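Local coordinates for protein enoyl-CoA hydratase (Mycobacterium avium subsp. paratuberculosis, PDB 4LK5) that probably hydrates enoyl-CoA thioesters, as a trimeric, crotonase-like member of the enoyl-CoA hydratase/isomerase family, at residues D112-E117 and V267-P272; L116-L121 and M172-A177; R120-I125 and P256-E261; I147-D152 and A179-A184. All coordinates share one frame; numbering follows the deposited sequence.

Interaction 1 of 4, residues D112-E117 and V267-P272; sequences DEIILE and VLLKSP
Ile115 and Leu269 reach for each other tip to tip, and this apolar meeting carries the contact: Ile115 CD1 stops 3.9 Å from Leu269 CD1. With chi1 at -56°, Ile115 sets CG1 beside its own backbone N, and from there the chain runs out to the methyl that does the touching. The same leucine methyl has a second, looser neighbour one residue earlier, Ile114 CD1 at 4.3 Å from Leu269 CD1. A single branch of Leu269 thus serves two consecutive isoleucines. Ile114 also packs on Val61 and Ile64 of helix 61-76, and Ile115 on Phe262 and Gln265 of helix 254-269.

No hydrogen bond joins the two segments. Within 267-272, Ser271 OG donates to Val267 O over 2.9 Å, arriving above the carbonyl plane with a C=O...OG angle of 136°. Ser271 N adds a weak bond to Leu268 O, and both fasten the turn where helix 254-269 gives way to the next helix, for which Ser271 holds the N-cap position.

This is helix-to-helix packing of the crotonase fold, joining the first turn of helix 113-127 to the last turn of helix 254-269.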
loop_
_atom_site.group_PDB
_atom_site.type_symbol
_atom_site.label_atom_id
_atom_site.label_comp_id
_atom_site.label_asym_id
_atom_site.label_seq_id
_atom_site.Cartn_x
_atom_site.Cartn_y
_atom_site.Cartn_z
ATOM N N ASP C 112 -10.884 -19.375 21.632
ATOM C CA ASP C 112 -10.640 -20.763 21.327
ATOM C C ASP C 112 -9.195 -20.959 20.787
ATOM O O ASP C 112 -8.549 -20.028 20.283
ATOM C CB ASP C 112 -11.725 -21.277 20.343
ATOM C CG ASP C 112 -12.361 -22.639 20.772
ATOM O OD1 ASP C 112 -12.465 -22.933 21.989
ATOM O OD2 ASP C 112 -12.781 -23.419 19.879
ATOM N N GLU C 113 -8.703 -22.186 20.918
ATOM C CA GLU C 113 -7.341 -22.561 20.564
ATOM C C GLU C 113 -7.065 -22.437 19.038
ATOM O O GLU C 113 -5.933 -22.195 18.637
ATOM C CB GLU C 113 -7.052 -24.012 21.064
ATOM C CG GLU C 113 -5.593 -24.311 21.448
ATOM C CD GLU C 113 -5.217 -25.811 21.541
ATOM O OE1 GLU C 113 -6.040 -26.727 21.251
ATOM O OE2 GLU C 113 -4.048 -26.083 21.912
ATOM N N ILE C 114 -8.081 -22.628 18.198
ATOM C CA ILE C 114 -7.908 -22.522 16.737
ATOM C C ILE C 114 -7.180 -21.207 16.434
ATOM O O ILE C 114 -6.177 -21.165 15.727
ATOM C CB ILE C 114 -9.234 -22.459 15.914
ATOM C CG1 ILE C 114 -10.454 -22.915 16.718
ATOM C CG2 ILE C 114 -9.110 -23.241 14.611
ATOM C CD1 ILE C 114 -11.755 -22.972 15.923
ATOM N N ILE C 115 -7.686 -20.133 17.011
ATOM C CA ILE C 115 -7.159 -18.822 16.696
ATOM C C ILE C 115 -5.738 -18.616 17.210
ATOM O O ILE C 115 -4.885 -18.070 16.494
ATOM C CB ILE C 115 -8.053 -17.719 17.249
ATOM C CG1 ILE C 115 -9.472 -17.918 16.718
ATOM C CG2 ILE C 115 -7.516 -16.364 16.802
ATOM C CD1 ILE C 115 -10.540 -17.292 17.578
ATOM N N LEU C 116 -5.501 -19.039 18.449
ATOM C CA LEU C 116 -4.166 -18.953 19.051
ATOM C C LEU C 116 -3.139 -19.663 18.194
ATOM O O LEU C 116 -1.994 -19.275 18.160
ATOM C CB LEU C 116 -4.153 -19.591 20.445
ATOM C CG LEU C 116 -4.137 -18.807 21.763
ATOM C CD1 LEU C 116 -4.812 -17.451 21.657
ATOM C CD2 LEU C 116 -4.778 -19.661 22.873
ATOM N N GLU C 117 -3.549 -20.721 17.524
ATOM C CA GLU C 117 -2.623 -21.520 16.779
ATOM C C GLU C 117 -2.469 -20.976 15.370
ATOM O O GLU C 117 -1.365 -21.070 14.789
ATOM C CB GLU C 117 -3.074 -22.983 16.746
ATOM C CG GLU C 117 -3.040 -23.662 18.099
ATOM C CD GLU C 117 -1.635 -23.956 18.557
ATOM O OE1 GLU C 117 -1.086 -24.994 18.118
ATOM O OE2 GLU C 117 -1.079 -23.163 19.357
ATOM N N VAL C 267 -15.530 -13.772 20.304
ATOM C CA VAL C 267 -16.934 -13.368 20.414
ATOM C C VAL C 267 -17.792 -13.905 19.237
ATOM O O VAL C 267 -18.874 -14.456 19.436
ATOM C CB VAL C 267 -17.043 -11.809 20.561
ATOM C CG1 VAL C 267 -18.494 -11.309 20.528
ATOM C CG2 VAL C 267 -16.365 -11.374 21.847
ATOM N N LEU C 268 -17.284 -13.765 18.021
ATOM C CA LEU C 268 -18.047 -14.097 16.843
ATOM C C LEU C 268 -18.253 -15.581 16.679
ATOM O O LEU C 268 -19.290 -15.999 16.167
ATOM C CB LEU C 268 -17.368 -13.542 15.593
ATOM C CG LEU C 268 -17.373 -12.020 15.510
ATOM C CD1 LEU C 268 -16.378 -11.605 14.449
ATOM C CD2 LEU C 268 -18.741 -11.420 15.215
ATOM N N LEU C 269 -17.276 -16.378 17.079
ATOM C CA LEU C 269 -17.409 -17.820 16.941
ATOM C C LEU C 269 -18.500 -18.387 17.886
ATOM O O LEU C 269 -19.124 -19.370 17.567
ATOM C CB LEU C 269 -16.088 -18.534 17.209
ATOM C CG LEU C 269 -15.101 -18.828 16.081
ATOM C CD1 LEU C 269 -13.739 -19.261 16.675
ATOM C CD2 LEU C 269 -15.624 -19.878 15.098
ATOM N N LYS C 270 -18.729 -17.760 19.025
ATOM C CA LYS C 270 -19.707 -18.249 20.000
ATOM C C LYS C 270 -21.007 -17.453 19.885
ATOM O O LYS C 270 -21.741 -17.311 20.857
ATOM C CB LYS C 270 -19.140 -18.079 21.417
ATOM C CG LYS C 270 -17.872 -18.896 21.746
ATOM C CD LYS C 270 -17.302 -18.595 23.147
ATOM C CE LYS C 270 -17.358 -17.096 23.462
ATOM N NZ LYS C 270 -16.715 -16.651 24.726
ATOM N N SER C 271 -21.272 -16.915 18.698
ATOM C CA SER C 271 -22.452 -16.090 18.445
ATOM C C SER C 271 -23.422 -16.791 17.473
ATOM O O SER C 271 -23.017 -17.712 16.760
ATOM C CB SER C 271 -22.054 -14.708 17.903
ATOM O OG SER C 271 -21.613 -13.836 18.940
ATOM N N PRO C 272 -24.709 -16.364 17.472
ATOM C CA PRO C 272 -25.725 -16.980 16.626
ATOM C C PRO C 272 -25.515 -16.789 15.121
ATOM O O PRO C 272 -25.955 -17.640 14.348
ATOM C CB PRO C 272 -27.041 -16.302 17.062
ATOM C CG PRO C 272 -26.758 -15.609 18.327
ATOM C CD PRO C 272 -25.285 -15.366 18.394
#

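Interaction 2 of 4, residues L116-L121 and M172-A177; sequences LEINRL and MPDGGA
Ile118 meets Gly175 through its CG2 methyl, which comes to 3.4 Å from Gly175 CA and 3.8 Å from Gly175 N. CG2 stands anti to the backbone N of Ile118 (chi1 -62° for CG1), and this directs the methyl at the loop. Such a close approach is possible because the glycine has no side chain; the backbones are correspondingly near, Ile118 CA 5.7 Å from Gly175 CA. The same methyl grazes Asp174 OD1 at 4.5 Å, while Val143 and Ile64 also pack on Ile118.

Asn119 follows. Its OD1 lies 4.4 Å from Gly175 N, and its ND2 makes a weak hydrogen bond to Leu258 O of helix 254-269. One residue on, Arg120 bridges back to Glu117, a turn earlier in the same helix: NH1 forms a salt bridge with Glu117 OE1 at 2.9 Å, in the guanidinium plane, and on the syn side of OE1 but 33° out of the carboxylate plane. Arg120 NH2 extends the bridge to Asp69 and Glu72.

The loop partner is a type I' turn from Asp174 to Ala177, with Gly175 and Gly176 at positive phi. Asp174 OD2 is bonded to Gln265 NE2, and Gly176 N probably to Glu261 OE1. No hydrogen bond crosses from 116-121 to the turn; the contact is van der Waals in kind, and helix 254-269 supplies these polar bonds of the turn.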
loop_
_atom_site.group_PDB
_atom_site.type_symbol
_atom_site.label_atom_id
_atom_site.label_comp_id
_atom_site.label_asym_id
_atom_site.label_seq_id
_atom_site.Cartn_x
_atom_site.Cartn_y
_atom_site.Cartn_z
ATOM N N LEU C 116 -5.501 -19.039 18.449
ATOM C CA LEU C 116 -4.166 -18.953 19.051
ATOM C C LEU C 116 -3.139 -19.663 18.194
ATOM O O LEU C 116 -1.994 -19.275 18.160
ATOM C CB LEU C 116 -4.153 -19.591 20.445
ATOM C CG LEU C 116 -4.137 -18.807 21.763
ATOM C CD1 LEU C 116 -4.812 -17.451 21.657
ATOM C CD2 LEU C 116 -4.778 -19.661 22.873
ATOM N N GLU C 117 -3.549 -20.721 17.524
ATOM C CA GLU C 117 -2.623 -21.520 16.779
ATOM C C GLU C 117 -2.469 -20.976 15.370
ATOM O O GLU C 117 -1.365 -21.070 14.789
ATOM C CB GLU C 117 -3.074 -22.983 16.746
ATOM C CG GLU C 117 -3.040 -23.662 18.099
ATOM C CD GLU C 117 -1.635 -23.956 18.557
ATOM O OE1 GLU C 117 -1.086 -24.994 18.118
ATOM O OE2 GLU C 117 -1.079 -23.163 19.357
ATOM N N ILE C 118 -3.571 -20.442 14.817
ATOM C CA ILE C 118 -3.503 -19.680 13.575
ATOM C C ILE C 118 -2.429 -18.627 13.785
ATOM O O ILE C 118 -1.531 -18.445 12.945
ATOM C CB ILE C 118 -4.769 -18.881 13.271
ATOM C CG1 ILE C 118 -6.005 -19.752 13.089
ATOM C CG2 ILE C 118 -4.564 -18.027 12.024
ATOM C CD1 ILE C 118 -5.864 -20.826 12.067
ATOM N N ASN C 119 -2.536 -17.926 14.918
ATOM C CA ASN C 119 -1.628 -16.826 15.211
ATOM C C ASN C 119 -0.202 -17.348 15.302
ATOM O O ASN C 119 0.694 -16.784 14.696
ATOM C CB ASN C 119 -2.078 -16.049 16.465
ATOM C CG ASN C 119 -3.374 -15.254 16.232
ATOM O OD1 ASN C 119 -3.922 -15.231 15.124
ATOM N ND2 ASN C 119 -3.865 -14.599 17.269
ATOM N N ARG C 120 -0.003 -18.449 16.015
ATOM C CA ARG C 120 1.310 -19.077 16.093
ATOM C C ARG C 120 1.841 -19.347 14.708
ATOM O O ARG C 120 2.974 -19.044 14.410
ATOM C CB ARG C 120 1.257 -20.425 16.831
ATOM C CG ARG C 120 1.862 -20.470 18.218
ATOM C CD ARG C 120 1.697 -21.866 18.848
ATOM N NE ARG C 120 2.847 -22.657 18.470
ATOM C CZ ARG C 120 2.848 -23.872 17.929
ATOM N NH1 ARG C 120 1.727 -24.600 17.720
ATOM N NH2 ARG C 120 4.045 -24.368 17.629
ATOM N N LEU C 121 1.024 -19.962 13.875
ATOM C CA LEU C 121 1.448 -20.306 12.522
ATOM C C LEU C 121 1.934 -19.048 11.788
ATOM O O LEU C 121 3.094 -18.976 11.348
ATOM C CB LEU C 121 0.308 -20.981 11.767
ATOM C CG LEU C 121 0.343 -21.069 10.236
ATOM C CD1 LEU C 121 1.720 -21.324 9.693
ATOM C CD2 LEU C 121 -0.609 -22.172 9.809
HETATM N N MSE C 172 -14.975 -12.536 11.166
HETATM C CA MSE C 172 -14.069 -11.491 10.727
HETATM C C MSE C 172 -12.803 -12.125 10.209
HETATM O O MSE C 172 -12.564 -13.322 10.431
HETATM C CB MSE C 172 -13.825 -10.541 11.908
HETATM C CG MSE C 172 -12.704 -11.043 12.782
HETATM SE SE MSE C 172 -12.479 -9.923 14.354
HETATM C CE MSE C 172 -11.279 -8.456 13.778
ATOM N N PRO C 173 -11.963 -11.338 9.515
ATOM C CA PRO C 173 -10.699 -11.924 9.035
ATOM C C PRO C 173 -9.805 -12.281 10.168
ATOM O O PRO C 173 -9.729 -11.544 11.116
ATOM C CB PRO C 173 -10.066 -10.808 8.200
ATOM C CG PRO C 173 -11.160 -9.842 7.855
ATOM C CD PRO C 173 -12.305 -10.073 8.819
ATOM N N ASP C 174 -9.149 -13.427 10.113
ATOM C CA ASP C 174 -8.185 -13.734 11.151
ATOM C C ASP C 174 -6.888 -14.142 10.466
ATOM O O ASP C 174 -6.757 -13.962 9.255
ATOM C CB ASP C 174 -8.750 -14.731 12.200
ATOM C CG ASP C 174 -9.272 -16.030 11.605
ATOM O OD1 ASP C 174 -8.622 -16.610 10.743
ATOM O OD2 ASP C 174 -10.333 -16.514 12.033
ATOM N N GLY C 175 -5.907 -14.604 11.223
ATOM C CA GLY C 175 -4.593 -14.930 10.649
ATOM C C GLY C 175 -3.794 -13.734 10.133
ATOM O O GLY C 175 -2.936 -13.875 9.266
ATOM N N GLY C 176 -4.078 -12.563 10.686
ATOM C CA GLY C 176 -3.411 -11.341 10.300
ATOM C C GLY C 176 -3.882 -10.733 9.003
ATOM O O GLY C 176 -3.284 -9.771 8.574
ATOM N N ALA C 177 -4.913 -11.310 8.378
ATOM C CA ALA C 177 -5.511 -10.759 7.175
ATOM C C ALA C 177 -5.896 -9.251 7.268
ATOM O O ALA C 177 -5.798 -8.548 6.257
ATOM C CB ALA C 177 -6.731 -11.577 6.774
#

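Interaction 3 of 4, residues R120-I125 and P256-E261; sequences RLVRAI and PALQRE
Leu258 and Arg123 pass side by side, pointing opposite ways, where helix 113-127 packs beside helix 254-269, a helix pair within the crotonase fold. The nearest CA atoms, those of Val122 and Leu258, are 9.0 Å apart, so side chains bridge the gap. Leu258 comes from its helix with CG anti to the carbonyl carbon (chi1 -68°) and sends its two methyls to different partners. CD1 lies beside the arginine chain, against CG and NE, with Arg123 CG 3.9 Å away from Leu258 CD1. The guanidinium is met obliquely, and its end reaches on towards the base of the leucine, placing Arg123 NH2 4.1 Å from Leu258 CB.

The arginine can lie this way because its chain is extended from CG to NE. Its charge is answered by Asp255, just ahead of 256-261, which forms a salt bridge with NE. Val122, more deeply placed, points at the opposite helix and offers CG1 to the other leucine methyl, CD2. Elsewhere on the two helices, Leu121 and Ala124 pack on helix 61-76, while Ala257 packs on helix 177-185.

The two methyls of Leu258 are thus divided between an exposed arginine and a buried valine: Leu258 CD1 lies 3.8 Å from Arg123 NE, and Leu258 CD2 lies 4.3 Å from Val122 CG1.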
loop_
_atom_site.group_PDB
_atom_site.type_symbol
_atom_site.label_atom_id
_atom_site.label_comp_id
_atom_site.label_asym_id
_atom_site.label_seq_id
_atom_site.Cartn_x
_atom_site.Cartn_y
_atom_site.Cartn_z
ATOM N N ARG C 120 -0.003 -18.449 16.015
ATOM C CA ARG C 120 1.310 -19.077 16.093
ATOM C C ARG C 120 1.841 -19.347 14.708
ATOM O O ARG C 120 2.974 -19.044 14.410
ATOM C CB ARG C 120 1.257 -20.425 16.831
ATOM C CG ARG C 120 1.862 -20.470 18.218
ATOM C CD ARG C 120 1.697 -21.866 18.848
ATOM N NE ARG C 120 2.847 -22.657 18.470
ATOM C CZ ARG C 120 2.848 -23.872 17.929
ATOM N NH1 ARG C 120 1.727 -24.600 17.720
ATOM N NH2 ARG C 120 4.045 -24.368 17.629
ATOM N N LEU C 121 1.024 -19.962 13.875
ATOM C CA LEU C 121 1.448 -20.306 12.522
ATOM C C LEU C 121 1.934 -19.048 11.788
ATOM O O LEU C 121 3.094 -18.976 11.348
ATOM C CB LEU C 121 0.308 -20.981 11.767
ATOM C CG LEU C 121 0.343 -21.069 10.236
ATOM C CD1 LEU C 121 1.720 -21.324 9.693
ATOM C CD2 LEU C 121 -0.609 -22.172 9.809
ATOM N N VAL C 122 1.057 -18.050 11.728
ATOM C CA VAL C 122 1.343 -16.810 11.035
ATOM C C VAL C 122 2.625 -16.143 11.527
ATOM O O VAL C 122 3.490 -15.761 10.711
ATOM C CB VAL C 122 0.108 -15.875 11.080
ATOM C CG1 VAL C 122 0.495 -14.478 10.781
ATOM C CG2 VAL C 122 -0.912 -16.339 10.062
ATOM N N ARG C 123 2.794 -16.050 12.838
ATOM C CA ARG C 123 4.060 -15.514 13.380
ATOM C C ARG C 123 5.238 -16.347 12.987
ATOM O O ARG C 123 6.326 -15.815 12.855
ATOM C CB ARG C 123 4.094 -15.481 14.905
ATOM C CG ARG C 123 3.121 -14.498 15.500
ATOM C CD ARG C 123 3.421 -14.171 16.936
ATOM N NE ARG C 123 2.226 -13.551 17.492
ATOM C CZ ARG C 123 1.263 -14.181 18.173
ATOM N NH1 ARG C 123 1.328 -15.471 18.448
ATOM N NH2 ARG C 123 0.216 -13.485 18.612
ATOM N N ALA C 124 5.049 -17.656 12.855
ATOM C CA ALA C 124 6.194 -18.537 12.580
ATOM C C ALA C 124 6.660 -18.265 11.172
ATOM O O ALA C 124 7.850 -18.191 10.927
ATOM C CB ALA C 124 5.837 -20.000 12.755
ATOM N N ILE C 125 5.706 -18.072 10.257
ATOM C CA ILE C 125 6.073 -17.730 8.884
ATOM C C ILE C 125 6.802 -16.402 8.784
ATOM O O ILE C 125 7.826 -16.344 8.168
ATOM C CB ILE C 125 4.884 -17.757 7.936
ATOM C CG1 ILE C 125 4.418 -19.193 7.781
ATOM C CG2 ILE C 125 5.268 -17.223 6.558
ATOM C CD1 ILE C 125 3.041 -19.299 7.180
ATOM N N PRO C 256 -0.431 -6.485 16.762
ATOM C CA PRO C 256 -1.671 -5.884 17.207
ATOM C C PRO C 256 -2.879 -6.450 16.460
ATOM O O PRO C 256 -3.920 -6.712 17.058
ATOM C CB PRO C 256 -1.483 -4.413 16.872
ATOM C CG PRO C 256 0.005 -4.189 16.827
ATOM C CD PRO C 256 0.601 -5.483 16.400
ATOM N N ALA C 257 -2.743 -6.657 15.164
ATOM C CA ALA C 257 -3.824 -7.250 14.422
ATOM C C ALA C 257 -4.181 -8.605 14.982
ATOM O O ALA C 257 -5.363 -8.869 15.209
ATOM C CB ALA C 257 -3.480 -7.369 12.945
ATOM N N LEU C 258 -3.180 -9.458 15.216
ATOM C CA LEU C 258 -3.436 -10.814 15.680
ATOM C C LEU C 258 -4.147 -10.814 17.005
ATOM O O LEU C 258 -5.002 -11.649 17.247
ATOM C CB LEU C 258 -2.162 -11.618 15.813
ATOM C CG LEU C 258 -1.538 -11.902 14.463
ATOM C CD1 LEU C 258 -0.109 -12.398 14.674
ATOM C CD2 LEU C 258 -2.359 -12.848 13.615
ATOM N N GLN C 259 -3.815 -9.855 17.843
ATOM C CA GLN C 259 -4.467 -9.717 19.124
ATOM C C GLN C 259 -5.920 -9.338 18.923
ATOM O O GLN C 259 -6.806 -9.952 19.523
ATOM C CB GLN C 259 -3.743 -8.639 19.943
ATOM C CG GLN C 259 -4.265 -8.477 21.358
ATOM C CD GLN C 259 -4.285 -9.801 22.149
ATOM O OE1 GLN C 259 -3.226 -10.371 22.438
ATOM N NE2 GLN C 259 -5.497 -10.289 22.498
ATOM N N ARG C 260 -6.179 -8.337 18.069
ATOM C CA ARG C 260 -7.544 -7.825 17.888
ATOM C C ARG C 260 -8.410 -8.901 17.343
ATOM O O ARG C 260 -9.559 -8.965 17.674
ATOM C CB ARG C 260 -7.646 -6.722 16.862
ATOM C CG ARG C 260 -7.254 -5.347 17.311
ATOM C CD ARG C 260 -7.082 -4.446 16.104
ATOM N NE ARG C 260 -6.048 -3.490 16.443
ATOM C CZ ARG C 260 -4.926 -3.248 15.770
ATOM N NH1 ARG C 260 -4.608 -3.830 14.597
ATOM N NH2 ARG C 260 -4.120 -2.352 16.293
ATOM N N GLU C 261 -7.845 -9.689 16.436
ATOM C CA GLU C 261 -8.550 -10.749 15.724
ATOM C C GLU C 261 -8.971 -11.845 16.704
ATOM O O GLU C 261 -10.121 -12.279 16.664
ATOM C CB GLU C 261 -7.678 -11.298 14.555
ATOM C CG GLU C 261 -7.524 -10.278 13.408
ATOM C CD GLU C 261 -6.490 -10.603 12.300
ATOM O OE1 GLU C 261 -5.852 -11.707 12.292
ATOM O OE2 GLU C 261 -6.337 -9.717 11.404
#

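Interaction 4 of 4, residues I147-D152 and A179-A184; sequences IALACD and ALVAAA
Between Leu149 and Leu180 the flat groups are peptide units, for no ring, amide side chain or guanidinium takes part. The carbonyl of Leu149 has the Leu180 CD2 methyl for a neighbour, at 3.9 Å from Leu149 O. A water links it to the other helix, giving one hydrogen bond to Leu149 O (3.1 Å) and one to Leu180 O (2.8 Å). Both of its protons are used in this way, and two buried backbone acceptors that could not bond each other are tied together.

Round this bridge the contact is aliphatic. The helices come close, and Leu149 CB lies 4.3 Å from Leu180 CB. Leu180 reaches Ala150, the residue after Leu149, with CD1 at 4.0 Å from Ala150 CB. The end of Leu149 reaches Val181, one residue beyond Leu180; the two side chains cross obliquely, and Leu149 CD1 touches Val181 CG2 at 3.7 Å. Val181 CG1 is anti to the backbone N (chi1 -176°), which leaves CG2, the branch that touches Leu149, beside that N.

Leu210, Leu251 and Leu164 pack on Leu149, Leu180 and Val181 respectively, and Arg187 of the third subunit bonds to Cys151 O. The contact sets helix 177-185 against helix 143-150, which follows strands 132-136 and 139-141 and leads into 153-157, the parallel neighbour of 132-136, in the core of the crotonase fold.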
loop_
_atom_site.group_PDB
_atom_site.type_symbol
_atom_site.label_atom_id
_atom_site.label_comp_id
_atom_site.label_asym_id
_atom_site.label_seq_id
_atom_site.Cartn_x
_atom_site.Cartn_y
_atom_site.Cartn_z
ATOM N N ILE C 147 -2.605 -17.317 5.255
ATOM C CA ILE C 147 -1.347 -18.061 5.254
ATOM C C ILE C 147 -0.510 -17.754 4.036
ATOM O O ILE C 147 0.674 -17.476 4.162
ATOM C CB ILE C 147 -1.637 -19.558 5.390
ATOM C CG1 ILE C 147 -2.022 -19.808 6.846
ATOM C CG2 ILE C 147 -0.464 -20.414 4.980
ATOM C CD1 ILE C 147 -2.967 -20.954 6.973
ATOM N N ALA C 148 -1.130 -17.790 2.867
ATOM C CA ALA C 148 -0.465 -17.366 1.636
ATOM C C ALA C 148 0.128 -15.993 1.758
ATOM O O ALA C 148 1.296 -15.776 1.404
ATOM C CB ALA C 148 -1.434 -17.363 0.469
ATOM N N LEU C 149 -0.661 -15.057 2.271
ATOM C CA LEU C 149 -0.223 -13.677 2.281
ATOM C C LEU C 149 0.776 -13.363 3.339
ATOM O O LEU C 149 1.420 -12.326 3.280
ATOM C CB LEU C 149 -1.392 -12.719 2.334
ATOM C CG LEU C 149 -2.133 -12.763 0.999
ATOM C CD1 LEU C 149 -3.555 -12.317 1.195
ATOM C CD2 LEU C 149 -1.441 -11.867 -0.004
ATOM N N ALA C 150 0.968 -14.271 4.270
ATOM C CA ALA C 150 2.034 -14.124 5.237
ATOM C C ALA C 150 3.320 -14.537 4.630
ATOM O O ALA C 150 4.370 -14.195 5.155
ATOM C CB ALA C 150 1.768 -14.980 6.465
ATOM N N CYS C 151 3.255 -15.294 3.541
ATOM C CA CYS C 151 4.481 -15.770 2.913
ATOM C C CYS C 151 5.231 -14.616 2.215
ATOM O O CYS C 151 4.779 -13.463 2.227
ATOM C CB CYS C 151 4.149 -16.927 1.990
ATOM S SG CYS C 151 3.446 -18.328 2.925
ATOM N N ASP C 152 6.386 -14.925 1.640
ATOM C CA ASP C 152 7.268 -13.923 1.010
ATOM C C ASP C 152 7.085 -13.858 -0.499
ATOM O O ASP C 152 7.242 -12.816 -1.156
ATOM C CB ASP C 152 8.703 -14.308 1.312
ATOM C CG ASP C 152 8.958 -14.418 2.808
ATOM O OD1 ASP C 152 8.588 -13.471 3.562
ATOM O OD2 ASP C 152 9.486 -15.458 3.234
ATOM N N ALA C 179 -4.114 -6.970 8.506
ATOM C CA ALA C 179 -2.863 -6.261 8.244
ATOM C C ALA C 179 -2.252 -6.730 6.938
ATOM O O ALA C 179 -1.811 -5.911 6.110
ATOM C CB ALA C 179 -1.895 -6.511 9.378
ATOM N N LEU C 180 -2.249 -8.044 6.729
ATOM C CA LEU C 180 -1.515 -8.650 5.602
ATOM C C LEU C 180 -2.059 -8.331 4.204
ATOM O O LEU C 180 -1.298 -8.057 3.288
ATOM C CB LEU C 180 -1.447 -10.158 5.760
ATOM C CG LEU C 180 -0.577 -10.601 6.938
ATOM C CD1 LEU C 180 -0.814 -12.045 7.301
ATOM C CD2 LEU C 180 0.879 -10.437 6.601
ATOM N N VAL C 181 -3.358 -8.399 4.016
ATOM C CA VAL C 181 -3.883 -8.007 2.738
ATOM C C VAL C 181 -3.594 -6.516 2.356
ATOM O O VAL C 181 -3.078 -6.230 1.263
ATOM C CB VAL C 181 -5.373 -8.291 2.684
ATOM C CG1 VAL C 181 -5.926 -7.964 1.317
ATOM C CG2 VAL C 181 -5.610 -9.759 3.006
ATOM N N ALA C 182 -3.883 -5.585 3.246
ATOM C CA ALA C 182 -3.637 -4.155 2.990
ATOM C C ALA C 182 -2.164 -3.866 2.769
ATOM O O ALA C 182 -1.814 -3.008 1.973
ATOM C CB ALA C 182 -4.124 -3.325 4.156
ATOM N N ALA C 183 -1.305 -4.587 3.474
ATOM C CA ALA C 183 0.115 -4.405 3.339
ATOM C C ALA C 183 0.572 -4.653 1.891
ATOM O O ALA C 183 1.644 -4.159 1.467
ATOM C CB ALA C 183 0.870 -5.338 4.284
ATOM N N ALA C 184 -0.191 -5.456 1.146
ATOM C CA ALA C 184 0.159 -5.709 -0.251
ATOM C C ALA C 184 -0.629 -4.814 -1.220
ATOM O O ALA C 184 -0.040 -4.234 -2.101
ATOM C CB ALA C 184 -0.034 -7.163 -0.582
HETATM O O HOH W 1 1.183 -9.325 2.735
#

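In the fold
Interactions 1, 2 and 3 follow one another down helix 113-127: its first turn meets the end of helix 254-269, its middle the loop 172-177, and its later turns helix 254-269 again. Centres of interactions 2 and 3 lie about 5 Å apart, linked by a probable Gly176 to Glu261 hydrogen bond; those of 1 and 4 are about 21 Å apart. Interaction 4 joins the deeper helices 143-150 and 177-185, and touches interaction 2 through Gly175 and Leu180. Along the chain, interactions 3 and 4 nest inside the loop closed by interaction 1, while 2 and 4 alternate. The late helix 254-269 is thereby folded back onto the crotonase core of its own subunit.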